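Local coordinates for putative sugar binding protein (Bacteroides vulgatus ATCC 8482, PDB 3KEZ) that probably binds sugars or related nutrients at the cell outer membrane, as a calcium-containing member of the SusD family, at residues A119-G124 with K178-L183; M218-I223 with L342-A347; Y231-N236 with N362-R367; L337-L342 with D386-E391. One frame throughout, in Å; residues are numbered along the deposited sequence.

Interactions 1, 2 and 4 are buried contacts between antiparallel helices, whereas interaction 3 is partly buried and lays a loop against a helix. Interaction 1 lies in the N-terminal half, its centre about 18 Å from that of interaction 2, which it just touches through Lys178 and Met218. Interactions 2 and 4 both use helix 337-350 and share Leu342; interaction 3 adjoins them through helix 354-368, next in the chain. The chemistry shifts accordingly. Alanine and serine let the helices of interactions 1 and 2 come close without a hydrogen bond between their segments, while interactions 3 and 4 rely on arginines, Arg367 holding a loop carbonyl and Arg388 a buried glutamate.

Interaction 1. Residues A119-G124 with K178-L183; sequences ALAIRG and KNSTEL
Ala121 and Ser180 meet where the two helices draw together, their CA atoms 5.4 Å apart. The methyl CB of Ala121 rests on the hydroxyl OG of Ser180 at 3.5 Å, and CB of the serine sits over the backbone N of Ala121 at 3.6 Å. This is van der Waals packing: no hydrogen bond passes between the segments. The serine hydroxyl is satisfied within its own helix instead. With chi1 at 79°, OG lies between its backbone N and carbonyl carbon and turns back to bond the carbonyl O of Leu177, while Ala121 packs against OG and CB without bonding to either.

Leu120 fills the space beside this pair. Its CB packs on CB of Ser180 at 3.9 Å, and its branch CD1 runs out to meet CD1 of Leu183 at 3.7 Å, with CB of Asn179 nearly as close at 4.0 Å. The leucine end thus straddles two successive turns of helix 166-183, reaching the partly exposed border of the contact at Asn179.

Further out, Ala198 of helix 195-209 touches both Ala121 and Ser180 and closes that edge. Arg123 forms a salt bridge with Asp176, a turn before Ser180, adding a charged tie between the same two helices. On another side of helix 109-134, Ile122 packs into helices 20-34 and 80-96. Small residues at the crossing let the axes approach to 8.1 Å at 153°, a close antiparallel helix pair consistent with the TPR-like helical scaffold of SusD-family proteins.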
loop_
_atom_site.group_PDB
_atom_site.type_symbol
_atom_site.label_atom_id
_atom_site.label_comp_id
_atom_site.label_asym_id
_atom_site.label_seq_id
_atom_site.Cartn_x
_atom_site.Cartn_y
_atom_site.Cartn_z
ATOM N N ALA A 119 -6.298 -16.096 2.155
ATOM C CA ALA A 119 -5.296 -16.559 1.187
ATOM C C ALA A 119 -5.482 -15.935 -0.197
ATOM O O ALA A 119 -4.504 -15.514 -0.835
ATOM C CB ALA A 119 -5.329 -18.066 1.087
ATOM N N LEU A 120 -6.736 -15.862 -0.651
ATOM C CA LEU A 120 -7.090 -15.211 -1.909
ATOM C C LEU A 120 -6.775 -13.699 -1.893
ATOM O O LEU A 120 -6.169 -13.202 -2.824
ATOM C CB LEU A 120 -8.574 -15.419 -2.231
ATOM C CG LEU A 120 -8.901 -16.815 -2.774
ATOM C CD1 LEU A 120 -10.390 -17.108 -2.727
ATOM C CD2 LEU A 120 -8.356 -16.928 -4.211
ATOM N N ALA A 121 -7.198 -12.987 -0.846
ATOM C CA ALA A 121 -6.912 -11.565 -0.740
ATOM C C ALA A 121 -5.419 -11.255 -0.732
ATOM O O ALA A 121 -4.953 -10.367 -1.440
ATOM C CB ALA A 121 -7.621 -10.968 0.501
ATOM N N ILE A 122 -4.661 -12.031 0.034
ATOM C CA ILE A 122 -3.236 -11.900 0.131
ATOM C C ILE A 122 -2.567 -12.186 -1.212
ATOM O O ILE A 122 -1.733 -11.434 -1.621
ATOM C CB ILE A 122 -2.658 -12.778 1.264
ATOM C CG1 ILE A 122 -3.099 -12.191 2.607
ATOM C CG2 ILE A 122 -1.130 -12.792 1.276
ATOM C CD1 ILE A 122 -2.916 -13.119 3.826
ATOM N N ARG A 123 -2.975 -13.235 -1.920
ATOM C CA ARG A 123 -2.398 -13.507 -3.236
ATOM C C ARG A 123 -2.655 -12.359 -4.210
ATOM O O ARG A 123 -1.776 -12.019 -4.990
ATOM C CB ARG A 123 -2.891 -14.830 -3.831
ATOM C CG ARG A 123 -2.104 -15.256 -5.084
ATOM C CD ARG A 123 -2.423 -16.703 -5.447
ATOM N NE ARG A 123 -3.798 -16.845 -5.924
ATOM C CZ ARG A 123 -4.389 -17.993 -6.267
ATOM N NH1 ARG A 123 -3.726 -19.148 -6.195
ATOM N NH2 ARG A 123 -5.646 -17.971 -6.709
ATOM N N GLY A 124 -3.872 -11.799 -4.181
ATOM C CA GLY A 124 -4.218 -10.651 -5.017
ATOM C C GLY A 124 -3.372 -9.421 -4.689
ATOM O O GLY A 124 -2.871 -8.749 -5.590
ATOM N N LYS A 178 -11.932 -10.315 -5.683
ATOM C CA LYS A 178 -13.380 -10.356 -5.739
ATOM C C LYS A 178 -13.928 -11.563 -4.987
ATOM O O LYS A 178 -14.889 -11.478 -4.224
ATOM C CB LYS A 178 -13.822 -10.410 -7.202
ATOM C CG LYS A 178 -15.304 -10.163 -7.397
ATOM C CD LYS A 178 -15.630 -9.912 -8.865
ATOM C CE LYS A 178 -17.153 -9.957 -9.064
ATOM N NZ LYS A 178 -17.883 -8.894 -8.251
ATOM N N ASN A 179 -13.317 -12.701 -5.254
ATOM C CA ASN A 179 -13.665 -13.940 -4.589
ATOM C C ASN A 179 -13.433 -13.871 -3.091
ATOM O O ASN A 179 -14.246 -14.382 -2.332
ATOM C CB ASN A 179 -12.860 -15.075 -5.196
ATOM C CG ASN A 179 -13.437 -15.533 -6.509
ATOM O OD1 ASN A 179 -14.641 -15.765 -6.613
ATOM N ND2 ASN A 179 -12.595 -15.664 -7.523
ATOM N N SER A 180 -12.345 -13.227 -2.668
ATOM C CA SER A 180 -12.079 -13.048 -1.239
ATOM C C SER A 180 -13.179 -12.235 -0.558
ATOM O O SER A 180 -13.498 -12.490 0.591
ATOM C CB SER A 180 -10.720 -12.395 -0.992
ATOM O OG SER A 180 -10.734 -10.959 -1.188
ATOM N N THR A 181 -13.785 -11.283 -1.277
ATOM C CA THR A 181 -14.838 -10.410 -0.663
ATOM C C THR A 181 -16.130 -11.178 -0.396
ATOM O O THR A 181 -16.961 -10.738 0.379
ATOM C CB THR A 181 -15.205 -9.202 -1.523
ATOM O OG1 THR A 181 -15.760 -9.643 -2.766
ATOM C CG2 THR A 181 -13.999 -8.282 -1.781
ATOM N N GLU A 182 -16.280 -12.326 -1.055
ATOM C CA GLU A 182 -17.417 -13.163 -0.889
ATOM C C GLU A 182 -17.193 -14.253 0.166
ATOM O O GLU A 182 -18.141 -14.931 0.555
ATOM C CB GLU A 182 -17.727 -13.824 -2.216
ATOM C CG GLU A 182 -18.158 -12.867 -3.337
ATOM C CD GLU A 182 -17.933 -13.450 -4.748
ATOM O OE1 GLU A 182 -17.583 -14.643 -4.885
ATOM O OE2 GLU A 182 -18.093 -12.706 -5.739
ATOM N N LEU A 183 -15.938 -14.445 0.575
ATOM C CA LEU A 183 -15.553 -15.512 1.482
ATOM C C LEU A 183 -15.117 -15.025 2.874
ATOM O O LEU A 183 -15.413 -15.659 3.886
ATOM C CB LEU A 183 -14.441 -16.335 0.829
ATOM C CG LEU A 183 -14.809 -17.227 -0.354
ATOM C CD1 LEU A 183 -13.577 -17.872 -0.912
ATOM C CD2 LEU A 183 -15.829 -18.271 0.036
#

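Interaction 2. Residues M218-I223 with L342-A347; sequences MAENAI and LNAAEA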
loop_
_atom_site.group_PDB
_atom_site.type_symbol
_atom_site.label_atom_id
_atom_site.label_comp_id
_atom_site.label_asym_id
_atom_site.label_seq_id
_atom_site.Cartn_x
_atom_site.Cartn_y
_atom_site.Cartn_z
HETATM N N MSE A 218 -17.306 -0.977 -5.103
HETATM C CA MSE A 218 -16.546 -1.670 -4.044
HETATM C C MSE A 218 -16.172 -0.699 -2.891
HETATM O O MSE A 218 -16.227 -1.100 -1.718
HETATM C CB MSE A 218 -15.282 -2.358 -4.570
HETATM C CG MSE A 218 -15.497 -3.637 -5.311
HETATM SE SE MSE A 218 -16.160 -5.038 -4.124
HETATM C CE MSE A 218 -16.790 -6.204 -5.520
ATOM N N ALA A 219 -15.778 0.541 -3.216
ATOM C CA ALA A 219 -15.434 1.527 -2.165
ATOM C C ALA A 219 -16.641 1.870 -1.306
ATOM O O ALA A 219 -16.559 1.883 -0.049
ATOM C CB ALA A 219 -14.806 2.778 -2.773
ATOM N N GLU A 220 -17.788 2.074 -1.953
ATOM C CA GLU A 220 -19.001 2.406 -1.240
ATOM C C GLU A 220 -19.447 1.260 -0.327
ATOM O O GLU A 220 -19.889 1.505 0.778
ATOM C CB GLU A 220 -20.157 2.791 -2.192
ATOM C CG GLU A 220 -19.947 4.128 -2.848
ATOM C CD GLU A 220 -21.249 4.731 -3.437
ATOM O OE1 GLU A 220 -21.597 4.393 -4.584
ATOM O OE2 GLU A 220 -21.874 5.596 -2.783
ATOM N N ASN A 221 -19.351 0.029 -0.803
ATOM C CA ASN A 221 -19.741 -1.127 0.010
ATOM C C ASN A 221 -18.735 -1.392 1.127
ATOM O O ASN A 221 -19.125 -1.785 2.225
ATOM C CB ASN A 221 -19.945 -2.365 -0.879
ATOM C CG ASN A 221 -21.202 -2.250 -1.747
ATOM O OD1 ASN A 221 -22.201 -1.653 -1.343
ATOM N ND2 ASN A 221 -21.169 -2.856 -2.900
ATOM N N ALA A 222 -17.455 -1.127 0.861
ATOM C CA ALA A 222 -16.412 -1.262 1.892
ATOM C C ALA A 222 -16.739 -0.339 3.066
ATOM O O ALA A 222 -16.624 -0.733 4.247
ATOM C CB ALA A 222 -15.054 -0.918 1.347
ATOM N N ILE A 223 -17.141 0.882 2.745
ATOM C CA ILE A 223 -17.487 1.884 3.768
ATOM C C ILE A 223 -18.717 1.474 4.564
ATOM O O ILE A 223 -18.688 1.502 5.794
ATOM C CB ILE A 223 -17.701 3.320 3.161
ATOM C CG1 ILE A 223 -16.395 3.889 2.587
ATOM C CG2 ILE A 223 -18.303 4.301 4.224
ATOM C CD1 ILE A 223 -16.622 4.999 1.540
ATOM N N LEU A 342 -11.598 8.078 -0.205
ATOM C CA LEU A 342 -10.883 8.699 -1.326
ATOM C C LEU A 342 -11.039 7.932 -2.634
ATOM O O LEU A 342 -11.121 8.544 -3.722
ATOM C CB LEU A 342 -9.402 8.887 -0.993
ATOM C CG LEU A 342 -9.100 9.855 0.166
ATOM C CD1 LEU A 342 -7.782 9.475 0.852
ATOM C CD2 LEU A 342 -9.137 11.336 -0.377
ATOM N N ASN A 343 -11.066 6.605 -2.554
ATOM C CA ASN A 343 -11.372 5.792 -3.734
ATOM C C ASN A 343 -12.781 6.048 -4.263
ATOM O O ASN A 343 -12.943 6.232 -5.458
ATOM C CB ASN A 343 -11.143 4.304 -3.416
ATOM C CG ASN A 343 -9.673 3.981 -3.175
ATOM O OD1 ASN A 343 -8.781 4.853 -3.336
ATOM N ND2 ASN A 343 -9.399 2.716 -2.795
ATOM N N ALA A 344 -13.791 6.112 -3.381
ATOM C CA ALA A 344 -15.156 6.427 -3.790
ATOM C C ALA A 344 -15.247 7.817 -4.404
ATOM O O ALA A 344 -15.898 7.994 -5.423
ATOM C CB ALA A 344 -16.143 6.297 -2.616
ATOM N N ALA A 345 -14.505 8.778 -3.840
ATOM C CA ALA A 345 -14.495 10.143 -4.363
ATOM C C ALA A 345 -13.936 10.199 -5.774
ATOM O O ALA A 345 -14.550 10.791 -6.667
ATOM C CB ALA A 345 -13.733 11.071 -3.448
ATOM N N GLU A 346 -12.802 9.548 -5.976
ATOM C CA GLU A 346 -12.178 9.473 -7.288
ATOM C C GLU A 346 -13.090 8.799 -8.331
ATOM O O GLU A 346 -13.339 9.351 -9.404
ATOM C CB GLU A 346 -10.815 8.776 -7.212
ATOM C CG GLU A 346 -10.119 8.700 -8.562
ATOM C CD GLU A 346 -8.723 8.040 -8.529
ATOM O OE1 GLU A 346 -8.036 8.033 -7.488
ATOM O OE2 GLU A 346 -8.312 7.524 -9.587
ATOM N N ALA A 347 -13.642 7.644 -7.974
ATOM C CA ALA A 347 -14.525 6.906 -8.880
ATOM C C ALA A 347 -15.809 7.696 -9.183
ATOM O O ALA A 347 -16.315 7.627 -10.295
ATOM C CB ALA A 347 -14.869 5.529 -8.299
#
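Ala219 and Ala344 form the tight spot of this contact, CA to CA 5.2 Å. The methyl CB of Ala219 comes down on the backbone of the other helix, 3.5 Å from N of Ala344, and touches the methyl CB of that residue at 3.8 Å. Next to it, CB of Asn343 adds a third neighbour at 4.0 Å. With so little side chain in the way, helices 212-229 and 337-350 run antiparallel with their axes 8.5 Å apart, crossing at 148°.

Asn343 gives only its CB to Ala219. Its CG stands beside the backbone N (chi1 -67°), and the amide leads away from the alanine to polar partners: OD1 accepts from Arg388 NH1, while ND2 bonds Ser203 OG and Glu339 OE2. Both ends of this buried amide are therefore satisfied.

Packing slackens on the flanks of the Ala344 methyl. CD1 of Ile223 stops 4.4 Å from its CB, and CG of Glu220 keeps a similar distance. The isoleucine points toward the neighbouring helix and also touches Leu337, Ala340 and Tyr341, one to two turns earlier along helix 337-350. Glu220, partly exposed, marks the more open side. Its methylene merely skirts Ala344, and its carboxylate turns to helix 354-368, with OE1 in a salt bridge to Lys356 and OE2 hydrogen-bonded to Tyr360 OH.

Between the segments, then, the contact is purely van der Waals: the polar groups beside the alanine methyls find their partners outside the two segments, and the close spacing probably depends on the small size of Ala219 and Ala344.

Interaction 3. Residues Y231-N236 with N362-R367; sequences YALWTN and NSIVQR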
loop_
_atom_site.group_PDB
_atom_site.type_symbol
_atom_site.label_atom_id
_atom_site.label_comp_id
_atom_site.label_asym_id
_atom_site.label_seq_id
_atom_site.Cartn_x
_atom_site.Cartn_y
_atom_site.Cartn_z
ATOM N N TYR A 231 -16.207 0.363 12.607
ATOM C CA TYR A 231 -15.081 1.164 12.184
ATOM C C TYR A 231 -15.597 2.572 11.880
ATOM O O TYR A 231 -16.735 2.772 11.508
ATOM C CB TYR A 231 -14.429 0.572 10.942
ATOM C CG TYR A 231 -13.811 -0.811 11.051
ATOM C CD1 TYR A 231 -14.566 -1.953 10.777
ATOM C CD2 TYR A 231 -12.454 -0.983 11.337
ATOM C CE1 TYR A 231 -13.996 -3.239 10.808
ATOM C CE2 TYR A 231 -11.871 -2.272 11.376
ATOM C CZ TYR A 231 -12.643 -3.384 11.100
ATOM O OH TYR A 231 -12.103 -4.637 11.125
ATOM N N ALA A 232 -14.764 3.570 12.088
ATOM C CA ALA A 232 -15.167 4.923 11.815
ATOM C C ALA A 232 -13.892 5.688 11.549
ATOM O O ALA A 232 -12.838 5.378 12.116
ATOM C CB ALA A 232 -15.986 5.514 13.003
ATOM N N LEU A 233 -13.972 6.656 10.649
ATOM C CA LEU A 233 -12.884 7.585 10.425
ATOM C C LEU A 233 -12.484 8.200 11.766
ATOM O O LEU A 233 -13.340 8.592 12.587
ATOM C CB LEU A 233 -13.305 8.699 9.452
ATOM C CG LEU A 233 -13.567 8.380 7.964
ATOM C CD1 LEU A 233 -14.018 9.689 7.219
ATOM C CD2 LEU A 233 -12.371 7.763 7.330
ATOM N N TRP A 234 -11.182 8.256 11.997
ATOM C CA TRP A 234 -10.645 8.951 13.179
ATOM C C TRP A 234 -11.125 10.395 13.188
ATOM O O TRP A 234 -11.003 11.093 12.181
ATOM C CB TRP A 234 -9.106 8.923 13.164
ATOM C CG TRP A 234 -8.507 7.582 13.484
ATOM C CD1 TRP A 234 -8.965 6.660 14.398
ATOM C CD2 TRP A 234 -7.335 7.030 12.920
ATOM N NE1 TRP A 234 -8.140 5.549 14.403
ATOM C CE2 TRP A 234 -7.142 5.753 13.495
ATOM C CE3 TRP A 234 -6.432 7.465 11.943
ATOM C CZ2 TRP A 234 -6.087 4.947 13.146
ATOM C CZ3 TRP A 234 -5.397 6.658 11.617
ATOM C CH2 TRP A 234 -5.224 5.420 12.214
ATOM N N THR A 235 -11.660 10.855 14.315
ATOM C CA THR A 235 -12.099 12.245 14.418
ATOM C C THR A 235 -10.915 13.216 14.284
ATOM O O THR A 235 -9.741 12.840 14.428
ATOM C CB THR A 235 -12.793 12.536 15.747
ATOM O OG1 THR A 235 -11.830 12.431 16.798
ATOM C CG2 THR A 235 -13.959 11.549 16.009
ATOM N N ASN A 236 -11.231 14.466 14.002
ATOM C CA ASN A 236 -10.219 15.532 14.005
ATOM C C ASN A 236 -9.431 15.524 15.324
ATOM O O ASN A 236 -8.218 15.609 15.331
ATOM C CB ASN A 236 -10.924 16.866 13.779
ATOM C CG ASN A 236 -10.006 18.035 13.809
ATOM O OD1 ASN A 236 -9.851 18.670 14.863
ATOM N ND2 ASN A 236 -9.419 18.378 12.658
ATOM N N ASN A 362 -15.827 15.267 1.144
ATOM C CA ASN A 362 -16.078 16.201 2.218
ATOM C C ASN A 362 -15.811 15.557 3.584
ATOM O O ASN A 362 -15.348 16.229 4.491
ATOM C CB ASN A 362 -17.491 16.809 2.144
ATOM C CG ASN A 362 -17.483 18.319 2.263
ATOM O OD1 ASN A 362 -16.428 18.962 2.253
ATOM N ND2 ASN A 362 -18.671 18.900 2.377
ATOM N N SER A 363 -16.047 14.264 3.710
ATOM C CA SER A 363 -15.769 13.558 4.943
ATOM C C SER A 363 -14.255 13.644 5.287
ATOM O O SER A 363 -13.900 13.865 6.446
ATOM C CB SER A 363 -16.264 12.094 4.847
ATOM O OG SER A 363 -17.690 12.027 4.923
ATOM N N ILE A 364 -13.385 13.489 4.284
ATOM C CA ILE A 364 -11.947 13.621 4.485
ATOM C C ILE A 364 -11.554 15.076 4.761
ATOM O O ILE A 364 -10.859 15.343 5.754
ATOM C CB ILE A 364 -11.141 13.008 3.348
ATOM C CG1 ILE A 364 -11.499 11.516 3.218
ATOM C CG2 ILE A 364 -9.665 13.140 3.596
ATOM C CD1 ILE A 364 -11.380 10.667 4.556
ATOM N N VAL A 365 -11.973 15.991 3.883
ATOM C CA VAL A 365 -11.760 17.440 4.051
ATOM C C VAL A 365 -12.183 17.940 5.437
ATOM O O VAL A 365 -11.396 18.560 6.135
ATOM C CB VAL A 365 -12.556 18.237 3.029
ATOM C CG1 VAL A 365 -12.559 19.713 3.403
ATOM C CG2 VAL A 365 -11.999 17.980 1.621
ATOM N N GLN A 366 -13.416 17.639 5.844
ATOM C CA GLN A 366 -13.941 18.169 7.095
ATOM C C GLN A 366 -13.345 17.504 8.352
ATOM O O GLN A 366 -13.249 18.131 9.384
ATOM C CB GLN A 366 -15.479 18.157 7.107
ATOM C CG GLN A 366 -15.980 19.122 6.028
ATOM C CD GLN A 366 -17.454 19.310 5.969
ATOM O OE1 GLN A 366 -18.203 18.388 6.249
ATOM N NE2 GLN A 366 -17.893 20.517 5.566
ATOM N N ARG A 367 -12.925 16.253 8.257
ATOM C CA ARG A 367 -12.151 15.655 9.360
ATOM C C ARG A 367 -10.770 16.356 9.556
ATOM O O ARG A 367 -10.297 16.548 10.692
ATOM C CB ARG A 367 -12.017 14.148 9.123
ATOM C CG ARG A 367 -11.435 13.349 10.280
ATOM C CD ARG A 367 -9.900 13.249 10.247
ATOM N NE ARG A 367 -9.361 12.618 9.036
ATOM C CZ ARG A 367 -9.368 11.313 8.770
ATOM N NH1 ARG A 367 -9.898 10.419 9.618
ATOM N NH2 ARG A 367 -8.831 10.907 7.640
#
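Arg367 starts out with CG anti to its amide nitrogen (chi1 -171°), then folds at chi2 (-89°) and again at chi3, which curls its guanidinium back to the loop at Trp234. NH1 donates to Trp234 O over 2.9 Å in a nearly straight bond (173°), lying in the carbonyl plane on a lone pair, with the oxygen at the edge of the guanidinium. Because the chain is bent, CG and CD also lie against that oxygen, CG at 3.0 Å. The return bond comes from Asn236, whose amide is likewise swung anti to its backbone N: ND2 reaches the carbonyl O of Arg367 at 2.8 Å, tilted out of the carbonyl plane. Loop and helix thus exchange one bond each way through the same residue.

Leu233 supplies the apolar part. Its CD1 meets CD1 of Ile364 at 3.9 Å, the two side chains crossing at about a right angle, and touches CB of Ser363 at 4.1 Å. Its CB also lies 3.8 Å from Arg367 NH1.

Beyond the segments, Glu254 pairs with Arg367 NH1, while NH2 is held by Ser338 OG and Glu391. A leucine at Arg367 would probably leave the Trp234 carbonyl without this donor and deprive Glu254 and Glu391 of one positive partner, loosening the loop at Trp234, though the bond from Asn236 to the backbone could remain.

The Trp234 side chain, about 13 Å from the calcium ion, makes a T-shaped (edge-to-face) stack with Trp243. The arrangement is a buried arginine fastening an irregular loop across the helical scaffold of a SusD-family protein, on the calcium-bearing side.

Interaction 4. Residues L337-L342 with D386-E391; sequences LSEAYL and DERRKE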
loop_
_atom_site.group_PDB
_atom_site.type_symbol
_atom_site.label_atom_id
_atom_site.label_comp_id
_atom_site.label_asym_id
_atom_site.label_seq_id
_atom_site.Cartn_x
_atom_site.Cartn_y
_atom_site.Cartn_z
ATOM N N LEU A 337 -9.848 2.964 6.325
ATOM C CA LEU A 337 -11.154 3.447 5.865
ATOM C C LEU A 337 -11.080 4.770 5.101
ATOM O O LEU A 337 -11.837 4.958 4.152
ATOM C CB LEU A 337 -12.125 3.604 7.002
ATOM C CG LEU A 337 -13.581 3.838 6.645
ATOM C CD1 LEU A 337 -14.228 2.670 5.816
ATOM C CD2 LEU A 337 -14.360 4.043 7.964
ATOM N N SER A 338 -10.150 5.658 5.481
ATOM C CA SER A 338 -9.942 6.922 4.772
ATOM C C SER A 338 -9.681 6.688 3.281
ATOM O O SER A 338 -10.143 7.464 2.463
ATOM C CB SER A 338 -8.778 7.741 5.386
ATOM O OG SER A 338 -9.065 8.289 6.655
ATOM N N GLU A 339 -8.939 5.622 2.933
ATOM C CA GLU A 339 -8.693 5.301 1.528
ATOM C C GLU A 339 -9.992 4.864 0.819
ATOM O O GLU A 339 -10.199 5.254 -0.347
ATOM C CB GLU A 339 -7.576 4.263 1.288
ATOM C CG GLU A 339 -7.245 4.105 -0.230
ATOM C CD GLU A 339 -6.506 2.849 -0.595
ATOM O OE1 GLU A 339 -6.033 2.152 0.322
ATOM O OE2 GLU A 339 -6.344 2.568 -1.822
ATOM N N ALA A 340 -10.858 4.084 1.468
ATOM C CA ALA A 340 -12.135 3.766 0.818
ATOM C C ALA A 340 -12.869 5.046 0.477
ATOM O O ALA A 340 -13.389 5.144 -0.632
ATOM C CB ALA A 340 -13.026 2.808 1.612
ATOM N N TYR A 341 -12.883 6.035 1.374
ATOM C CA TYR A 341 -13.546 7.318 1.070
ATOM C C TYR A 341 -12.927 7.998 -0.164
ATOM O O TYR A 341 -13.645 8.467 -1.029
ATOM C CB TYR A 341 -13.515 8.275 2.257
ATOM C CG TYR A 341 -14.651 8.072 3.215
ATOM C CD1 TYR A 341 -14.617 7.033 4.150
ATOM C CD2 TYR A 341 -15.731 8.934 3.227
ATOM C CE1 TYR A 341 -15.691 6.818 5.013
ATOM C CE2 TYR A 341 -16.782 8.758 4.097
ATOM C CZ TYR A 341 -16.764 7.689 4.982
ATOM O OH TYR A 341 -17.802 7.507 5.862
ATOM N N LEU A 342 -11.598 8.078 -0.205
ATOM C CA LEU A 342 -10.883 8.699 -1.326
ATOM C C LEU A 342 -11.039 7.932 -2.634
ATOM O O LEU A 342 -11.121 8.544 -3.722
ATOM C CB LEU A 342 -9.402 8.887 -0.993
ATOM C CG LEU A 342 -9.100 9.855 0.166
ATOM C CD1 LEU A 342 -7.782 9.475 0.852
ATOM C CD2 LEU A 342 -9.137 11.336 -0.377
ATOM N N ASP A 386 -5.069 15.659 -4.881
ATOM C CA ASP A 386 -4.523 16.616 -3.942
ATOM C C ASP A 386 -4.971 16.423 -2.496
ATOM O O ASP A 386 -4.171 16.594 -1.605
ATOM C CB ASP A 386 -4.766 18.045 -4.389
ATOM C CG ASP A 386 -3.764 18.481 -5.459
ATOM O OD1 ASP A 386 -2.815 17.713 -5.760
ATOM O OD2 ASP A 386 -3.991 19.548 -6.051
ATOM N N GLU A 387 -6.234 16.044 -2.270
ATOM C CA GLU A 387 -6.631 15.574 -0.954
ATOM C C GLU A 387 -5.962 14.228 -0.575
ATOM O O GLU A 387 -5.452 14.067 0.548
ATOM C CB GLU A 387 -8.140 15.462 -0.860
ATOM C CG GLU A 387 -8.687 15.316 0.576
ATOM C CD GLU A 387 -8.397 16.509 1.464
ATOM O OE1 GLU A 387 -8.268 17.639 0.952
ATOM O OE2 GLU A 387 -8.311 16.317 2.693
ATOM N N ARG A 388 -5.953 13.275 -1.495
ATOM C CA ARG A 388 -5.392 11.946 -1.231
ATOM C C ARG A 388 -3.904 12.031 -0.790
ATOM O O ARG A 388 -3.481 11.334 0.125
ATOM C CB ARG A 388 -5.530 11.076 -2.489
ATOM C CG ARG A 388 -5.129 9.616 -2.358
ATOM C CD ARG A 388 -4.967 8.949 -3.738
ATOM N NE ARG A 388 -4.734 7.522 -3.612
ATOM C CZ ARG A 388 -5.686 6.627 -3.279
ATOM N NH1 ARG A 388 -6.949 6.988 -3.063
ATOM N NH2 ARG A 388 -5.358 5.353 -3.144
ATOM N N ARG A 389 -3.112 12.856 -1.458
ATOM C CA ARG A 389 -1.698 12.956 -1.111
ATOM C C ARG A 389 -1.474 13.493 0.323
ATOM O O ARG A 389 -0.527 13.097 0.994
ATOM C CB ARG A 389 -0.932 13.782 -2.147
ATOM C CG ARG A 389 -1.181 15.276 -2.041
ATOM C CD ARG A 389 -0.969 15.980 -3.343
ATOM N NE ARG A 389 0.441 16.226 -3.524
ATOM C CZ ARG A 389 0.962 17.091 -4.387
ATOM N NH1 ARG A 389 0.185 17.825 -5.180
ATOM N NH2 ARG A 389 2.273 17.216 -4.459
ATOM N N LYS A 390 -2.352 14.378 0.788
ATOM C CA LYS A 390 -2.276 14.868 2.163
ATOM C C LYS A 390 -2.640 13.768 3.104
ATOM O O LYS A 390 -1.938 13.553 4.100
ATOM C CB LYS A 390 -3.164 16.090 2.398
ATOM C CG LYS A 390 -2.808 17.303 1.511
ATOM C CD LYS A 390 -3.813 18.481 1.740
ATOM C CE LYS A 390 -3.589 19.567 0.731
ATOM N NZ LYS A 390 -4.725 20.495 0.721
ATOM N N GLU A 391 -3.683 13.005 2.765
ATOM C CA GLU A 391 -4.137 11.926 3.643
ATOM C C GLU A 391 -3.187 10.722 3.727
ATOM O O GLU A 391 -3.014 10.154 4.799
ATOM C CB GLU A 391 -5.534 11.456 3.219
ATOM C CG GLU A 391 -6.116 10.486 4.199
ATOM C CD GLU A 391 -6.272 11.094 5.576
ATOM O OE1 GLU A 391 -6.827 12.222 5.663
ATOM O OE2 GLU A 391 -5.853 10.454 6.570
HETATM O O HOH W 1 -8.306 8.831 -4.704
#
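Glu387 opens the contact with its aliphatic part: CG touches CD2 of Leu342 at 4.1 Å, while its carboxylate turns to Arg302. Next comes Arg388, extended from CG to NE, so that its head reaches across to the neighbouring helix. NH2 makes a salt bridge with Glu339 OE2 at 3.2 Å, a bent hydrogen bond (142°). The oxygen lies in the guanidinium plane, yet the nitrogen meets it from above the carboxylate, the two flat groups standing 77° apart. NH1 lies 3.7 Å from CB of Leu342 and weakly binds a water that donates to Leu342 O. Second partners fix both charges, Asp401 at Arg388 NE and Arg204 at Glu339 OE2. A methionine at Arg388 would probably deprive Asp401 of this countercharge and leave the buried Glu339 carboxylate less well neutralised.

The helices run almost exactly antiparallel, at 173° with axes 10.7 Å apart, a spacing wide enough for long side chains to fill, within the TPR-like helical region of the SusD fold.

A turn on from Glu387, Glu391 offers CB to CD1 of Leu342 at 3.8 Å and CG to CB of Ser338 at 4.0 Å. Its OE2 passes Ser338 OG without a hydrogen bond, going instead to Tyr239 OH and Arg336, as the serine hydroxyl turns to Glu254.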